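Local coordinates for putative lipoprotein (Campylobacter jejuni subsp. jejuni, PDB 2G5G) that binds heme as a cofacial pair in a dimer and probably takes part in bacterial heme uptake and transport, at residues G48-H51 / D52-K55. Sequence-based numbering, arbitrary orientation.
Sequences GEKH and DEVK
Lys50 NZ is gripped by two carboxylates, from Asp52 and Glu53. The three residues form a salt-bridge network over a type I beta turn, Lys50 to Glu53, which links strand 44-49 to helix 54-73 in this ChaN-family domain of the Tiki superfamily. Lys50 NZ lies 2.7 Å from Asp52 OD1, which it meets on the syn side, 19° out of the carboxylate plane. The second bond is longer: Lys50 NZ to Glu53 OE1 is 3.1 Å, met nearly along the C-O axis. The lysine chain runs extended and bends only at its end (chi4 -84°), which turns NZ to where it reaches both acids. Glu53 bends at chi2 (59°), and its OE1 also lies 3.6 Å from Lys50 CD. Tyr250 adds a cation-pi contact to Lys50 and touches Glu53. The turn is closed by Glu53 N, which donates to Lys50 O at 3.1 Å. Glu53 is also the N-cap residue of the helix.

The His51 side chain leaves the backbone away from residues 52-55; its ring meets Trp118 edge-to-face, about 7 Å from a bound heme. Glu49 is buried, and its carboxylate is shared: OE1 takes a salt bridge from Lys57 and a hydrogen bond from Gln60, and OE2 a hydrogen bond with Tyr123. His51 ND1 donates to Glu49 OE2 at 2.6 Å. ND1 comes to the anti side of OE2, out of the carboxylate plane, and OE2 in turn lies tilted from the imidazole plane.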
# COMPACT_ATOMS: atom_id res chain seq x y z
N GLY A 48 -6.63 24.25 -5.35
CA GLY A 48 -5.55 23.35 -4.98
C GLY A 48 -5.01 23.73 -3.61
O GLY A 48 -4.79 24.90 -3.34
N GLU A 49 -4.79 22.71 -2.77
CA GLU A 49 -4.34 22.90 -1.40
C GLU A 49 -3.18 21.96 -1.03
O GLU A 49 -2.94 20.95 -1.70
CB GLU A 49 -5.50 22.70 -0.41
CG GLU A 49 -5.98 21.24 -0.35
CD GLU A 49 -6.60 20.83 1.01
OE1 GLU A 49 -6.88 21.69 1.87
OE2 GLU A 49 -6.78 19.62 1.21
N LYS A 50 -2.47 22.32 0.03
CA LYS A 50 -1.59 21.39 0.74
C LYS A 50 -2.43 20.90 1.95
O LYS A 50 -2.90 21.72 2.74
CB LYS A 50 -0.34 22.13 1.21
CG LYS A 50 0.73 21.24 1.89
CD LYS A 50 1.95 22.08 2.25
CE LYS A 50 2.99 21.26 3.03
NZ LYS A 50 2.65 21.22 4.49
N HIS A 51 -2.61 19.58 2.08
CA HIS A 51 -3.67 19.00 2.93
C HIS A 51 -3.60 19.30 4.43
O HIS A 51 -4.61 19.25 5.13
CB HIS A 51 -3.82 17.50 2.66
CG HIS A 51 -4.16 17.16 1.24
ND1 HIS A 51 -5.35 17.54 0.63
CD2 HIS A 51 -3.48 16.47 0.30
CE1 HIS A 51 -5.37 17.10 -0.61
NE2 HIS A 51 -4.24 16.46 -0.84
N ASP A 52 -2.41 19.67 4.92
CA ASP A 52 -2.22 19.93 6.36
C ASP A 52 -1.89 21.38 6.64
O ASP A 52 -1.46 21.72 7.74
CB ASP A 52 -1.11 19.02 6.95
CG ASP A 52 0.23 19.12 6.20
OD1 ASP A 52 0.40 20.04 5.37
OD2 ASP A 52 1.12 18.27 6.44
N GLU A 53 -2.10 22.25 5.64
CA GLU A 53 -1.68 23.64 5.73
C GLU A 53 -2.80 24.56 6.24
O GLU A 53 -3.84 24.75 5.58
CB GLU A 53 -1.13 24.10 4.36
CG GLU A 53 -0.26 25.33 4.38
CD GLU A 53 0.98 25.17 5.27
OE1 GLU A 53 1.67 24.12 5.22
OE2 GLU A 53 1.23 26.12 6.02
N VAL A 54 -2.58 25.14 7.42
CA VAL A 54 -3.65 25.88 8.11
C VAL A 54 -4.13 27.13 7.37
O VAL A 54 -5.33 27.40 7.33
CB VAL A 54 -3.24 26.25 9.58
CG1 VAL A 54 -4.25 27.21 10.19
CG2 VAL A 54 -3.11 25.01 10.43
N LYS A 55 -3.19 27.88 6.80
CA LYS A 55 -3.51 29.10 6.05
C LYS A 55 -4.32 28.79 4.77
O LYS A 55 -5.12 29.62 4.32
CB LYS A 55 -2.24 29.84 5.67
CG LYS A 55 -1.66 30.67 6.81
CD LYS A 55 -0.36 31.30 6.37
CE LYS A 55 0.42 31.88 7.55
NZ LYS A 55 1.71 32.43 7.05